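Local coordinates for NimC/NimA family protein (PDB 2IG6), which binds flavin mononucleotide and, as a NimC/NimA family member with a pyridoxamine 5'-phosphate oxidase-like fold, probably works as a flavin-dependent oxidoreductase, at residues F26-C30 with N84-I90; F33-T37 with V78-G82. One frame throughout, in Å; residues are numbered along the deposited sequence.

Contact 1 of 2, residues F26-C30 with N84-I90; sequences FLKEC and NKKGQWI
The C-terminal turn of helix 13-30 packs against the hairpin connection between strands 77-83 and 89-98, with Phe26 and Glu29 facing Asn84, Gln88 and Ile90. Asn84 ND2 donates to Glu29 OE1 at 3.0 Å; the oxygen lies close to the amide plane of Asn84 and is met nearly along its own C-O axis, the carboxylate and amide planes being only 16° apart. ND2 also donates to Gln88 OE1 at 2.9 Å, on a lone pair of that oxygen. The amide oxygen is engaged too: Asn84 OD1 receives Gln88 N at 3.0 Å, a donor above the carbonyl plane, and a weak bond from Lys86 N. Asn84 CG sits between backbone N and carbonyl carbon (chi1 69°), folding the amide over the type I turn from Asn84 to Gly87. Gly87 closes this turn at a positive phi, where a side chain would press on the carbonyl O of Lys86.

Next to these polar groups the Phe26 ring reaches the hairpin, its CG anti to the backbone N (chi1 -168°). Gln88 O lies at the ring edge, 3.6 Å from Phe26 CZ, and Phe26 CE2 is 3.6 Å from Ile90 CB. Ile138 of strand 126-139 also packs on Phe26 and Ile90. A water and Asn84 ND2 each donate to both Glu29 OE1 and Gln88 OE1, reconciling two acceptors 4.3 Å apart; bonds at ND2 and OD1 together fix the flip of the buried amide.

Contact 2 of 2, residues F33-T37 with V78-G82; sequences FYLAT and VEISG
Four backbone hydrogen bonds join Tyr34 to Ser81 and Ala36 to Glu79, the hydrogen-bonded pairs of two antiparallel strands in the beta-barrel core of this pyridoxamine 5'-phosphate oxidase-like fold. The shorter bonds, Tyr34 N to Ser81 O and Ala36 N to Glu79 O, are both 2.8 Å and run nearly along the C=O axis; the return bond from Glu79 N to Ala36 O is 3.1 Å. Between these pairs, Leu35 and Ile80 form a non-hydrogen-bonded pair, and Ile80 CA makes a CA-H...O contact of 3.2 Å with Tyr34 O.

Side chains sort by face. Tyr34, Ala36, Glu79 and Ser81 lie on the face turned to the second subunit, where the Tyr34 rings of the two chains stack and small Ala36 packs on Val45 of the other chain. Glu79 OE2 pairs with Arg91 of its own chain and accepts from Val45 N of the second subunit; OE1 bonds to Thr93 and pairs with Arg44 of the second subunit, so the buried charge is probably well compensated.

Leu35 and Ile80 lie on the other face, among apolar side chains. Leu35 CD1 reaches Ile80 CG1 at 3.8 Å and Val78 CB at 4.0 Å, while Met72 of helix 67-74 packs on Leu35 and Val78, and Phe131 of strand 126-139 on Val78 and Ile80. With CG between the backbone N and the carbonyl carbon (chi1 56°), the Phe33 ring stands obliquely beside Ile80, whose CG2 is 3.6 Å from Phe33 CD2.

Contacts 1 and 2, with centres about 13 Å apart, share two continuous runs of chain: helix 13-30 leads into strand 33-39, and strand 77-83 leads through the hairpin into strand 89-98. They meet where Ile90 N probably bonds to Gly82 O and Ile90 O to Ser81 OG, both at 2.9 Å. Contact 2 is nearer the flavin: the side chain of Phe33 is about 6 Å from the bound FMN, against about 10 Å for Leu27 of contact 1. Thr37 bonds to Arg46, an FMN-binding residue, and Glu79 to Arg91, another, though no FMN is bound to Arg91 of this chain here. Trp89 of contact 1 packs on Pro47, and Tyr34 of contact 2 stacks on Tyr34, of the second subunit.

Contact 1 of 2, residues F26-C30 with N84-I90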
loop_
_atom_site.group_PDB
_atom_site.type_symbol
_atom_site.label_atom_id
_atom_site.label_comp_id
_atom_site.label_asym_id
_atom_site.label_seq_id
_atom_site.Cartn_x
_atom_site.Cartn_y
_atom_site.Cartn_z
ATOM N N PHE A 26 -13.822 0.184 9.449
ATOM C CA PHE A 26 -12.438 -0.188 9.664
ATOM C C PHE A 26 -11.472 0.829 9.039
ATOM O O PHE A 26 -10.478 1.218 9.670
ATOM C CB PHE A 26 -12.136 -1.620 9.189
ATOM C CG PHE A 26 -10.787 -2.102 9.669
ATOM C CD1 PHE A 26 -10.658 -2.682 10.914
ATOM C CD2 PHE A 26 -9.654 -1.858 8.923
ATOM C CE1 PHE A 26 -9.408 -3.066 11.391
ATOM C CE2 PHE A 26 -8.397 -2.244 9.390
ATOM C CZ PHE A 26 -8.281 -2.839 10.611
ATOM N N LEU A 27 -11.760 1.273 7.818
ATOM C CA LEU A 27 -10.916 2.275 7.158
ATOM C C LEU A 27 -10.891 3.596 7.918
ATOM O O LEU A 27 -9.849 4.242 7.988
ATOM C CB LEU A 27 -11.342 2.494 5.701
ATOM C CG LEU A 27 -10.980 1.310 4.779
ATOM C CD1 LEU A 27 -11.560 1.472 3.379
ATOM C CD2 LEU A 27 -9.471 1.100 4.700
ATOM N N LYS A 28 -12.036 3.987 8.497
ATOM C CA LYS A 28 -12.069 5.110 9.434
ATOM C C LYS A 28 -11.171 4.909 10.657
ATOM O O LYS A 28 -10.504 5.841 11.072
ATOM C CB LYS A 28 -13.521 5.437 9.829
ATOM C CG LYS A 28 -14.270 6.076 8.698
ATOM C CD LYS A 28 -15.662 6.489 9.112
ATOM C CE LYS A 28 -16.335 7.261 8.015
ATOM N NZ LYS A 28 -17.418 8.078 8.593
ATOM N N GLU A 29 -11.109 3.696 11.201
ATOM C CA GLU A 29 -10.209 3.387 12.307
ATOM C C GLU A 29 -8.751 3.523 11.890
ATOM O O GLU A 29 -7.916 3.942 12.696
ATOM C CB GLU A 29 -10.418 1.958 12.836
ATOM C CG GLU A 29 -11.740 1.692 13.518
ATOM C CD GLU A 29 -11.949 0.210 13.872
ATOM O OE1 GLU A 29 -10.943 -0.524 14.035
ATOM O OE2 GLU A 29 -13.124 -0.228 13.991
ATOM N N CYS A 30 -8.443 3.127 10.653
ATOM C CA CYS A 30 -7.073 3.193 10.135
ATOM C C CYS A 30 -6.662 4.653 9.972
ATOM O O CYS A 30 -5.531 5.004 10.266
ATOM C CB CYS A 30 -6.958 2.463 8.797
ATOM S SG CYS A 30 -7.155 0.716 8.955
ATOM N N ASN A 84 -4.840 -0.320 12.026
ATOM C CA ASN A 84 -5.371 0.543 13.082
ATOM C C ASN A 84 -4.421 0.536 14.283
ATOM O O ASN A 84 -3.374 -0.071 14.217
ATOM C CB ASN A 84 -6.803 0.169 13.438
ATOM C CG ASN A 84 -6.937 -1.171 14.132
ATOM O OD1 ASN A 84 -5.963 -1.772 14.583
ATOM N ND2 ASN A 84 -8.186 -1.637 14.241
ATOM N N LYS A 85 -4.786 1.222 15.364
ATOM C CA LYS A 85 -3.866 1.421 16.496
ATOM C C LYS A 85 -3.566 0.142 17.268
ATOM O O LYS A 85 -2.505 0.022 17.893
ATOM C CB LYS A 85 -4.408 2.514 17.426
ATOM C CG LYS A 85 -4.394 3.875 16.764
ATOM N N LYS A 86 -4.468 -0.829 17.176
ATOM C CA LYS A 86 -4.285 -2.131 17.795
ATOM C C LYS A 86 -3.450 -3.086 16.942
ATOM O O LYS A 86 -3.265 -4.245 17.314
ATOM C CB LYS A 86 -5.659 -2.780 18.056
ATOM C CG LYS A 86 -6.632 -1.933 18.866
ATOM N N GLY A 87 -2.992 -2.653 15.772
ATOM C CA GLY A 87 -2.232 -3.546 14.892
ATOM C C GLY A 87 -3.080 -4.481 14.020
ATOM O O GLY A 87 -2.552 -5.370 13.362
ATOM N N GLN A 88 -4.390 -4.304 14.009
ATOM C CA GLN A 88 -5.235 -5.064 13.095
ATOM C C GLN A 88 -5.092 -4.434 11.724
ATOM O O GLN A 88 -4.883 -3.219 11.604
ATOM C CB GLN A 88 -6.698 -4.995 13.491
ATOM C CG GLN A 88 -7.060 -5.469 14.873
ATOM C CD GLN A 88 -8.558 -5.342 15.086
ATOM O OE1 GLN A 88 -9.119 -4.239 15.012
ATOM N NE2 GLN A 88 -9.227 -6.470 15.302
ATOM N N TRP A 89 -5.193 -5.244 10.680
ATOM C CA TRP A 89 -5.053 -4.699 9.342
ATOM C C TRP A 89 -6.072 -5.263 8.359
ATOM O O TRP A 89 -6.650 -6.326 8.575
ATOM C CB TRP A 89 -3.623 -4.864 8.845
ATOM C CG TRP A 89 -3.209 -6.231 8.475
ATOM C CD1 TRP A 89 -3.185 -6.765 7.222
ATOM C CD2 TRP A 89 -2.684 -7.217 9.344
ATOM N NE1 TRP A 89 -2.699 -8.037 7.263
ATOM C CE2 TRP A 89 -2.384 -8.346 8.557
ATOM C CE3 TRP A 89 -2.445 -7.263 10.720
ATOM C CZ2 TRP A 89 -1.857 -9.509 9.093
ATOM C CZ3 TRP A 89 -1.916 -8.427 11.264
ATOM C CH2 TRP A 89 -1.629 -9.535 10.445
ATOM N N ILE A 90 -6.311 -4.505 7.305
ATOM C CA ILE A 90 -7.276 -4.884 6.287
ATOM C C ILE A 90 -6.588 -5.098 4.945
ATOM O O ILE A 90 -5.566 -4.465 4.631
ATOM C CB ILE A 90 -8.388 -3.812 6.148
ATOM C CG1 ILE A 90 -9.509 -4.275 5.205
ATOM C CG2 ILE A 90 -7.816 -2.457 5.686
ATOM C CD1 ILE A 90 -10.751 -3.462 5.341
HETATM O O HOH W 1 -7.178 3.135 15.204
HETATM O O HOH W 2 -11.705 -3.198 14.420
#

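Contact 2 of 2, residues F33-T37 with V78-G82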
loop_
_atom_site.group_PDB
_atom_site.type_symbol
_atom_site.label_atom_id
_atom_site.label_comp_id
_atom_site.label_asym_id
_atom_site.label_seq_id
_atom_site.Cartn_x
_atom_site.Cartn_y
_atom_site.Cartn_z
ATOM N N PHE A 33 -4.872 5.064 4.756
ATOM C CA PHE A 33 -4.787 3.752 4.189
ATOM C C PHE A 33 -4.046 3.873 2.855
ATOM O O PHE A 33 -3.725 4.978 2.397
ATOM C CB PHE A 33 -6.156 3.074 4.071
ATOM C CG PHE A 33 -7.160 3.873 3.295
ATOM C CD1 PHE A 33 -8.002 4.759 3.942
ATOM C CD2 PHE A 33 -7.271 3.716 1.911
ATOM C CE1 PHE A 33 -8.950 5.507 3.215
ATOM C CE2 PHE A 33 -8.214 4.446 1.182
ATOM C CZ PHE A 33 -9.056 5.330 1.832
ATOM N N TYR A 34 -3.694 2.731 2.286
ATOM C CA TYR A 34 -2.833 2.695 1.112
ATOM C C TYR A 34 -3.555 2.068 -0.074
ATOM O O TYR A 34 -4.042 0.946 0.009
ATOM C CB TYR A 34 -1.521 1.992 1.448
ATOM C CG TYR A 34 -0.759 2.841 2.441
ATOM C CD1 TYR A 34 -1.064 2.821 3.797
ATOM C CD2 TYR A 34 0.225 3.718 2.006
ATOM C CE1 TYR A 34 -0.386 3.633 4.687
ATOM C CE2 TYR A 34 0.902 4.514 2.875
ATOM C CZ TYR A 34 0.601 4.474 4.223
ATOM O OH TYR A 34 1.289 5.316 5.078
ATOM N N LEU A 35 -3.595 2.821 -1.171
ATOM C CA LEU A 35 -4.309 2.430 -2.381
ATOM C C LEU A 35 -3.310 1.971 -3.435
ATOM O O LEU A 35 -2.405 2.742 -3.831
ATOM C CB LEU A 35 -5.079 3.615 -2.936
ATOM C CG LEU A 35 -5.743 3.375 -4.298
ATOM C CD1 LEU A 35 -6.814 2.349 -4.172
ATOM C CD2 LEU A 35 -6.283 4.692 -4.857
ATOM N N ALA A 36 -3.421 0.707 -3.822
ATOM C CA ALA A 36 -2.556 0.154 -4.852
ATOM C C ALA A 36 -3.294 0.041 -6.184
ATOM O O ALA A 36 -4.422 -0.457 -6.253
ATOM C CB ALA A 36 -2.008 -1.205 -4.437
ATOM N N THR A 37 -2.632 0.538 -7.229
ATOM C CA THR A 37 -3.061 0.439 -8.613
ATOM C C THR A 37 -1.909 -0.159 -9.428
ATOM O O THR A 37 -0.851 -0.466 -8.891
ATOM C CB THR A 37 -3.367 1.842 -9.198
ATOM O OG1 THR A 37 -2.215 2.672 -9.000
ATOM C CG2 THR A 37 -4.505 2.481 -8.468
ATOM N N VAL A 78 -8.093 -2.609 -8.103
ATOM C CA VAL A 78 -7.268 -2.025 -7.068
ATOM C C VAL A 78 -7.178 -2.932 -5.845
ATOM O O VAL A 78 -7.934 -3.894 -5.714
ATOM C CB VAL A 78 -7.833 -0.643 -6.639
ATOM C CG1 VAL A 78 -7.999 0.253 -7.840
ATOM C CG2 VAL A 78 -9.177 -0.801 -5.878
ATOM N N GLU A 79 -6.243 -2.624 -4.949
ATOM C CA GLU A 79 -6.274 -3.195 -3.604
ATOM C C GLU A 79 -5.947 -2.102 -2.588
ATOM O O GLU A 79 -5.123 -1.228 -2.855
ATOM C CB GLU A 79 -5.364 -4.427 -3.499
ATOM C CG GLU A 79 -5.476 -5.192 -2.165
ATOM C CD GLU A 79 -4.909 -6.609 -2.233
ATOM O OE1 GLU A 79 -5.657 -7.542 -2.628
ATOM O OE2 GLU A 79 -3.715 -6.801 -1.906
ATOM N N ILE A 80 -6.617 -2.152 -1.435
ATOM C CA ILE A 80 -6.354 -1.251 -0.323
ATOM C C ILE A 80 -5.846 -2.033 0.883
ATOM O O ILE A 80 -6.350 -3.118 1.192
ATOM C CB ILE A 80 -7.639 -0.475 0.046
ATOM C CG1 ILE A 80 -7.924 0.586 -1.048
ATOM C CG2 ILE A 80 -7.519 0.150 1.426
ATOM C CD1 ILE A 80 -9.190 1.367 -0.865
ATOM N N SER A 81 -4.848 -1.489 1.583
ATOM C CA SER A 81 -4.467 -2.020 2.871
ATOM C C SER A 81 -4.215 -0.895 3.864
ATOM O O SER A 81 -3.932 0.251 3.488
ATOM C CB SER A 81 -3.258 -2.950 2.735
ATOM O OG SER A 81 -2.945 -3.549 3.981
ATOM N N GLY A 82 -4.427 -1.203 5.140
ATOM C CA GLY A 82 -4.213 -0.256 6.196
ATOM C C GLY A 82 -4.257 -0.948 7.547
ATOM O O GLY A 82 -4.649 -2.113 7.623
#